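Beta-glucosidase (Chaetomella raphigera, PDB 6JXG) probably hydrolyses terminal, non-reducing beta-D-glucosyl residues with release of beta-D-glucose, as a secreted family 3 glycoside hydrolase of cellulose degradation. Local coordinates at residues A[69-74]-A[388-393]; A[92-97]-A[143-148]. All coordinates share one frame; numbering follows the deposited sequence.

Contact 1. Residues A[69-74]-A[388-393]; sequences VTAFPT and ADFPYL
Ala71 meets the 388-393 loop with its methyl group, which faces Ala388, Phe390 and Pro391 at once. Its CB lies 3.8 Å from Phe390 CD1, reaching the ring obliquely, with the methyl of Ala388 a little farther off. Phe390 leaves its backbone heading away from 69-74, but CG sits anti to the carbonyl carbon and beside the backbone N (chi1 -65°), which swings the ring back, and chi2 then turns its CD1 side to that methyl; Leu393 CD2 lies over one face, toward the rim. Pro391 lays its ring against the backbone of the other loop, its CG 3.2 Å from Val69 O and its CD near Ala71 N. The polar link is a water, which accepts from Val69 N and donates to Asp389 O at 2.9 Å. The carboxylate of Asp389 turns away, to Gln67 and to a salt bridge with Arg372, while Ala71 N is taken by Gln509 OE1. Two irregular loops thus meet through a methyl, a proline ring and the near side of a phenylalanine ring, plus one bridging water, at the interface between the N-terminal TIM-barrel-type domain and the C-terminal domain of a family 3 glycoside hydrolase.

Contact 2. Residues A[92-97]-A[143-148]; sequences LALGQE and TGMQDA
Within the N-terminal domain, whose family belongs to the TIM-barrel clan, helices 84-100 and 131-147 pack side by side here, running the same general way with a crossing angle of -31°. Their short segments approach to 6.8 Å between axes, a close helix pair built on glycine from both sides. Leu92 sits directly against Gly144, and its CA-H points at Gly144 O in a CH...O contact, with 3.3 Å from Leu92 CA to that oxygen and an angle of 150° at the hydrogen. In the side chain of Leu92, chi1 (-176°) sets CG anti to the backbone N, and chi2 turns the CD1 branch onto 143-148. There CD1 lies 3.5 Å from Gly144 O. It also packs 4.0 Å from Ala148 CB, with Asp147 CB nearby. The methyl of Ala148 presses on the backbone of helix 84-100 at Gly95 and Gln96, its CB 3.2 Å from Gln96 N. Gln96 CG flanks the same methyl. On the inner side of the pair, Leu94 and Met145 extend alongside each other, Leu94 CD1 4.0 Å from Met145 CE, and both side chains touch Gln106 of strand 105-106. What joins the two segments is therefore close-range van der Waals packing and a CH...O contact: Gly95 and Gly144 carry no side chains that would hold the backbones apart. Polar atoms contribute one step along: Asp147 OD2 is hydrogen-bonded to Tyr88 OH, earlier on helix 84-100, so this bond also joins the two helices, whereas Gln96 OE1 goes to His322 in a loop.

Contact 1 joins two domains and is mostly buried; contact 2 lies wholly within the N-terminal domain and runs from buried Leu94 and Met145 to exposed Asp147. The chemistry follows the secondary structure: the loops use a bridging water, whereas the helices come close enough at Gly95 and Gly144 for side chains to pack on backbone and for a CA-H...O contact. Contact 2 is nested inside the chain loop that contact 1 closes, and their centres are 16 Å apart. Helix 84-100 ties them together: Glu97 OE2 lies 2.7 Å from Thr70 OG1, a probable hydrogen bond, and Phe72 CE1 packs 3.6 Å from Ala93 CB. Thus the helix face turned away from 143-148 receives the 69-74 loop.

Contact 1. Residues A[69-74]-A[388-393]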
ATOM      1  N   VAL A  69      10.605  -1.787  17.867  1.00 11.85           N
ATOM      2  CA  VAL A  69       9.910  -0.925  16.948  1.00 11.61           C
ATOM      3  C   VAL A  69       8.448  -1.459  16.798  1.00 11.69           C
ATOM      4  O   VAL A  69       8.110  -2.525  17.267  1.00 10.94           O
ATOM      5  CB  VAL A  69      10.609  -0.907  15.570  1.00 11.76           C
ATOM      6  CG1 VAL A  69      12.051  -0.486  15.714  1.00 11.86           C
ATOM      7  CG2 VAL A  69      10.520  -2.259  14.890  1.00 12.30           C
ATOM      8  N   THR A  70       7.611  -0.683  16.156  1.00 10.92           N
ATOM      9  CA  THR A  70       6.216  -1.053  15.947  1.00 11.88           C
ATOM     10  C   THR A  70       6.066  -1.799  14.612  1.00 10.96           C
ATOM     11  O   THR A  70       6.552  -1.345  13.586  1.00 11.28           O
ATOM     12  CB  THR A  70       5.319   0.204  15.951  1.00 12.00           C
ATOM     13  OG1 THR A  70       5.416   0.827  17.242  1.00 12.02           O
ATOM     14  CG2 THR A  70       3.834  -0.113  15.716  1.00 11.89           C
ATOM     15  N   ALA A  71       5.286  -2.873  14.626  1.00 10.91           N
ATOM     16  CA  ALA A  71       4.932  -3.581  13.416  1.00 11.26           C
ATOM     17  C   ALA A  71       3.497  -3.122  13.033  1.00 10.61           C
ATOM     18  O   ALA A  71       2.507  -3.596  13.589  1.00  9.62           O
ATOM     19  CB  ALA A  71       5.031  -5.086  13.614  1.00 12.33           C
ATOM     20  N   PHE A  72       3.435  -2.076  12.208  1.00 10.03           N
ATOM     21  CA  PHE A  72       2.201  -1.469  11.827  1.00  9.73           C
ATOM     22  C   PHE A  72       1.438  -2.394  10.880  1.00  9.57           C
ATOM     23  O   PHE A  72       2.004  -3.308  10.304  1.00  9.92           O
ATOM     24  CB  PHE A  72       2.427  -0.137  11.130  1.00 10.17           C
ATOM     25  CG  PHE A  72       3.046   0.957  12.004  1.00 10.54           C
ATOM     26  CD1 PHE A  72       2.278   1.739  12.840  1.00 10.75           C
ATOM     27  CD2 PHE A  72       4.410   1.129  12.029  1.00 10.35           C
ATOM     28  CE1 PHE A  72       2.896   2.713  13.632  1.00  9.96           C
ATOM     29  CE2 PHE A  72       5.008   2.107  12.799  1.00 11.25           C
ATOM     30  CZ  PHE A  72       4.220   2.874  13.627  1.00 10.01           C
ATOM     31  N   PRO A  73       0.131  -2.172  10.715  1.00 10.07           N
ATOM     32  CA  PRO A  73      -0.637  -2.858   9.679  1.00 11.24           C
ATOM     33  C   PRO A  73      -0.048  -2.646   8.293  1.00 10.13           C
ATOM     34  O   PRO A  73       0.645  -1.624   8.006  1.00 11.67           O
ATOM     35  CB  PRO A  73      -2.013  -2.198   9.764  1.00 11.22           C
ATOM     36  CG  PRO A  73      -2.125  -1.706  11.153  1.00 10.80           C
ATOM     37  CD  PRO A  73      -0.719  -1.346  11.586  1.00 10.98           C
ATOM     38  N   THR A  74      -0.306  -3.599   7.447  1.00 10.58           N
ATOM     39  CA  THR A  74       0.114  -3.570   6.022  1.00 10.28           C
ATOM     40  C   THR A  74      -0.495  -2.403   5.293  1.00 10.25           C
ATOM     41  O   THR A  74      -1.541  -1.860   5.689  1.00 10.56           O
ATOM     42  CB  THR A  74      -0.278  -4.856   5.313  1.00  9.58           C
ATOM     43  OG1 THR A  74      -1.686  -4.991   5.358  1.00  9.68           O
ATOM     44  CG2 THR A  74       0.376  -6.073   6.002  1.00  9.39           C
ATOM     45  N   ALA A 388       8.868  -6.362   9.492  1.00 12.31           N
ATOM     46  CA  ALA A 388       9.441  -5.890  10.763  1.00 11.71           C
ATOM     47  C   ALA A 388       9.298  -7.050  11.744  1.00 12.14           C
ATOM     48  O   ALA A 388       8.501  -7.932  11.490  1.00 11.09           O
ATOM     49  CB  ALA A 388       8.716  -4.706  11.309  1.00 11.74           C
ATOM     50  N   ASP A 389      10.061  -6.973  12.834  1.00 11.58           N
ATOM     51  CA  ASP A 389       9.983  -7.960  13.931  1.00 11.53           C
ATOM     52  C   ASP A 389       8.861  -7.461  14.821  1.00 11.98           C
ATOM     53  O   ASP A 389       8.794  -6.269  15.084  1.00 12.82           O
ATOM     54  CB  ASP A 389      11.286  -8.045  14.673  1.00 12.04           C
ATOM     55  CG  ASP A 389      12.337  -8.886  13.930  1.00 13.48           C
ATOM     56  OD1 ASP A 389      12.168  -9.243  12.736  1.00 12.62           O
ATOM     57  OD2 ASP A 389      13.335  -9.207  14.608  1.00 14.79           O
ATOM     58  N   PHE A 390       7.897  -8.325  15.147  1.00 11.42           N
ATOM     59  CA  PHE A 390       6.834  -7.947  16.033  1.00 11.49           C
ATOM     60  C   PHE A 390       7.400  -7.747  17.433  1.00 12.06           C
ATOM     61  O   PHE A 390       8.144  -8.623  17.902  1.00 12.63           O
ATOM     62  CB  PHE A 390       5.793  -9.058  16.158  1.00 11.09           C
ATOM     63  CG  PHE A 390       5.045  -9.366  14.882  1.00 11.10           C
ATOM     64  CD1 PHE A 390       3.978  -8.622  14.534  1.00 11.29           C
ATOM     65  CD2 PHE A 390       5.415 -10.448  14.070  1.00 11.15           C
ATOM     66  CE1 PHE A 390       3.228  -8.926  13.406  1.00 11.17           C
ATOM     67  CE2 PHE A 390       4.688 -10.768  12.949  1.00 11.31           C
ATOM     68  CZ  PHE A 390       3.601  -9.992  12.606  1.00 10.85           C
ATOM     69  N   PRO A 391       7.063  -6.618  18.101  1.00 12.42           N
ATOM     70  CA  PRO A 391       7.416  -6.534  19.544  1.00 13.46           C
ATOM     71  C   PRO A 391       6.519  -7.453  20.393  1.00 14.21           C
ATOM     72  O   PRO A 391       6.887  -7.815  21.494  1.00 14.28           O
ATOM     73  CB  PRO A 391       7.155  -5.065  19.917  1.00 13.70           C
ATOM     74  CG  PRO A 391       6.192  -4.580  18.881  1.00 13.27           C
ATOM     75  CD  PRO A 391       6.340  -5.432  17.639  1.00 12.58           C
ATOM     76  N   TYR A 392       5.389  -7.837  19.838  1.00 13.58           N
ATOM     77  CA  TYR A 392       4.401  -8.762  20.431  1.00 12.71           C
ATOM     78  C   TYR A 392       3.388  -8.923  19.295  1.00 12.51           C
ATOM     79  O   TYR A 392       3.440  -8.175  18.313  1.00 13.10           O
ATOM     80  CB  TYR A 392       3.742  -8.154  21.683  1.00 13.25           C
ATOM     81  CG  TYR A 392       2.998  -6.881  21.463  1.00 12.19           C
ATOM     82  CD1 TYR A 392       1.668  -6.877  21.039  1.00 12.06           C
ATOM     83  CD2 TYR A 392       3.617  -5.642  21.636  1.00 13.73           C
ATOM     84  CE1 TYR A 392       0.988  -5.705  20.789  1.00 12.17           C
ATOM     85  CE2 TYR A 392       2.925  -4.455  21.412  1.00 11.96           C
ATOM     86  CZ  TYR A 392       1.605  -4.497  20.949  1.00 13.09           C
ATOM     87  OH  TYR A 392       0.905  -3.294  20.712  1.00 12.50           O
ATOM     88  N   LEU A 393       2.543  -9.929  19.351  1.00 12.36           N
ATOM     89  CA  LEU A 393       1.461 -10.040  18.339  1.00 12.94           C
ATOM     90  C   LEU A 393       0.238 -10.501  19.101  1.00 13.23           C
ATOM     91  O   LEU A 393       0.245 -11.615  19.659  1.00 13.71           O
ATOM     92  CB  LEU A 393       1.834 -11.025  17.225  1.00 12.58           C
ATOM     93  CG  LEU A 393       0.688 -11.375  16.248  1.00 12.49           C
ATOM     94  CD1 LEU A 393       0.163 -10.119  15.586  1.00 11.39           C
ATOM     95  CD2 LEU A 393       1.159 -12.394  15.224  1.00 12.15           C
TER
HETATM   96  O   HOH W   1       9.819  -4.870  17.433  1.00 15.16           O

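Contact 2. Residues A[92-97]-A[143-148]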
ATOM      1  N   LEU A  92       3.066   9.243  10.013  1.00  9.68           N
ATOM      2  CA  LEU A  92       3.712  10.047  11.078  1.00 10.52           C
ATOM      3  C   LEU A  92       4.398   9.135  12.095  1.00 10.68           C
ATOM      4  O   LEU A  92       5.573   9.345  12.498  1.00 10.14           O
ATOM      5  CB  LEU A  92       2.696  10.986  11.778  1.00 12.48           C
ATOM      6  CG  LEU A  92       3.245  11.943  12.828  1.00 14.14           C
ATOM      7  CD1 LEU A  92       4.095  13.045  12.167  1.00 15.28           C
ATOM      8  CD2 LEU A  92       2.119  12.566  13.683  1.00 15.67           C
ATOM      9  N   ALA A  93       3.673   8.110  12.538  1.00 10.29           N
ATOM     10  CA  ALA A  93       4.208   7.225  13.562  1.00 10.47           C
ATOM     11  C   ALA A  93       5.434   6.455  13.043  1.00 11.13           C
ATOM     12  O   ALA A  93       6.436   6.359  13.740  1.00  9.91           O
ATOM     13  CB  ALA A  93       3.127   6.278  14.007  1.00 10.60           C
ATOM     14  N   LEU A  94       5.382   5.991  11.794  1.00 10.61           N
ATOM     15  CA  LEU A  94       6.540   5.301  11.193  1.00 11.84           C
ATOM     16  C   LEU A  94       7.723   6.225  11.103  1.00 11.56           C
ATOM     17  O   LEU A  94       8.870   5.873  11.437  1.00 10.84           O
ATOM     18  CB  LEU A  94       6.243   4.927   9.744  1.00 12.77           C
ATOM     19  CG  LEU A  94       6.830   3.715   9.093  1.00 15.36           C
ATOM     20  CD1 LEU A  94       6.821   3.835   7.576  1.00 14.63           C
ATOM     21  CD2 LEU A  94       7.975   2.890   9.709  1.00 15.89           C
ATOM     22  N   GLY A  95       7.454   7.403  10.572  1.00 11.44           N
ATOM     23  CA  GLY A  95       8.534   8.368  10.426  1.00 10.95           C
ATOM     24  C   GLY A  95       9.139   8.814  11.749  1.00 10.58           C
ATOM     25  O   GLY A  95      10.381   9.035  11.824  1.00 10.70           O
ATOM     26  N   GLN A  96       8.308   8.965  12.770  1.00 10.76           N
ATOM     27  CA  GLN A  96       8.849   9.185  14.143  1.00 11.21           C
ATOM     28  C   GLN A  96       9.840   8.147  14.621  1.00 11.74           C
ATOM     29  O   GLN A  96      10.966   8.480  15.149  1.00 10.33           O
ATOM     30  CB  GLN A  96       7.724   9.357  15.157  1.00 11.81           C
ATOM     31  CG  GLN A  96       7.026  10.695  14.970  1.00 12.49           C
ATOM     32  CD  GLN A  96       5.792  10.811  15.777  1.00 14.31           C
ATOM     33  OE1 GLN A  96       5.212   9.808  16.241  1.00 15.59           O
ATOM     34  NE2 GLN A  96       5.348  12.057  15.950  1.00 15.39           N
ATOM     35  N   GLU A  97       9.492   6.880  14.396  1.00 11.24           N
ATOM     36  CA  GLU A  97      10.406   5.811  14.747  1.00 10.90           C
ATOM     37  C   GLU A  97      11.733   5.855  13.911  1.00 10.96           C
ATOM     38  O   GLU A  97      12.833   5.611  14.446  1.00 11.66           O
ATOM     39  CB  GLU A  97       9.738   4.427  14.670  1.00 10.36           C
ATOM     40  CG  GLU A  97       8.581   4.305  15.633  1.00 10.21           C
ATOM     41  CD  GLU A  97       8.032   2.904  15.913  1.00 10.75           C
ATOM     42  OE1 GLU A  97       8.553   1.855  15.438  1.00 10.51           O
ATOM     43  OE2 GLU A  97       6.970   2.893  16.633  1.00 11.02           O
ATOM     44  N   THR A 143       3.215  12.404   3.551  1.00 11.25           N
ATOM     45  CA  THR A 143       3.153  13.688   4.301  1.00 11.21           C
ATOM     46  C   THR A 143       3.377  13.389   5.795  1.00 10.23           C
ATOM     47  O   THR A 143       4.051  14.155   6.491  1.00 10.53           O
ATOM     48  CB  THR A 143       1.836  14.413   4.059  1.00 11.24           C
ATOM     49  OG1 THR A 143       1.691  14.659   2.654  1.00 11.80           O
ATOM     50  CG2 THR A 143       1.857  15.692   4.823  1.00 12.87           C
ATOM     51  N   GLY A 144       2.806  12.318   6.296  1.00  9.49           N
ATOM     52  CA  GLY A 144       3.047  11.885   7.648  1.00  9.60           C
ATOM     53  C   GLY A 144       4.505  11.609   7.927  1.00 10.57           C
ATOM     54  O   GLY A 144       5.089  12.073   8.919  1.00 11.55           O
ATOM     55  N   MET A 145       5.081  10.743   7.125  1.00 11.10           N
ATOM     56  CA  MET A 145       6.458  10.335   7.307  1.00 10.12           C
ATOM     57  C   MET A 145       7.416  11.531   7.316  1.00 10.68           C
ATOM     58  O   MET A 145       8.270  11.679   8.225  1.00  9.95           O
ATOM     59  CB  MET A 145       6.855   9.399   6.177  1.00 10.52           C
ATOM     60  CG  MET A 145       6.271   8.003   6.288  1.00 10.02           C
ATOM     61  SD  MET A 145       6.566   6.949   4.834  1.00 10.36           S
ATOM     62  CE  MET A 145       8.295   6.506   5.015  1.00  9.63           C
ATOM     63  N   GLN A 146       7.262  12.364   6.306  1.00 10.06           N
ATOM     64  CA  GLN A 146       8.151  13.508   6.133  1.00 10.72           C
ATOM     65  C   GLN A 146       7.854  14.643   7.141  1.00 11.59           C
ATOM     66  O   GLN A 146       8.786  15.337   7.577  1.00 10.68           O
ATOM     67  CB  GLN A 146       8.171  13.971   4.687  1.00  9.74           C
ATOM     68  CG  GLN A 146       8.622  12.829   3.770  1.00  9.62           C
ATOM     69  CD  GLN A 146       9.056  13.199   2.396  1.00 10.37           C
ATOM     70  OE1 GLN A 146       9.680  12.376   1.696  1.00 10.48           O
ATOM     71  NE2 GLN A 146       8.687  14.369   1.936  1.00 10.87           N
ATOM     72  N   ASP A 147       6.615  14.758   7.587  1.00 11.19           N
ATOM     73  CA  ASP A 147       6.340  15.665   8.704  1.00 12.88           C
ATOM     74  C   ASP A 147       7.132  15.218   9.964  1.00 13.00           C
ATOM     75  O   ASP A 147       7.530  16.080  10.715  1.00 11.63           O
ATOM     76  CB  ASP A 147       4.828  15.729   9.041  1.00 13.58           C
ATOM     77  CG  ASP A 147       4.020  16.562   8.086  1.00 14.01           C
ATOM     78  OD1 ASP A 147       4.572  17.266   7.212  1.00 13.00           O
ATOM     79  OD2 ASP A 147       2.762  16.527   8.253  1.00 13.75           O
ATOM     80  N   ALA A 148       7.357  13.904  10.182  1.00 12.24           N
ATOM     81  CA  ALA A 148       8.169  13.376  11.273  1.00 11.78           C
ATOM     82  C   ALA A 148       9.621  13.564  11.082  1.00 11.92           C
ATOM     83  O   ALA A 148      10.369  13.275  11.979  1.00 13.45           O
ATOM     84  CB  ALA A 148       7.893  11.871  11.490  1.00 12.23           C
TER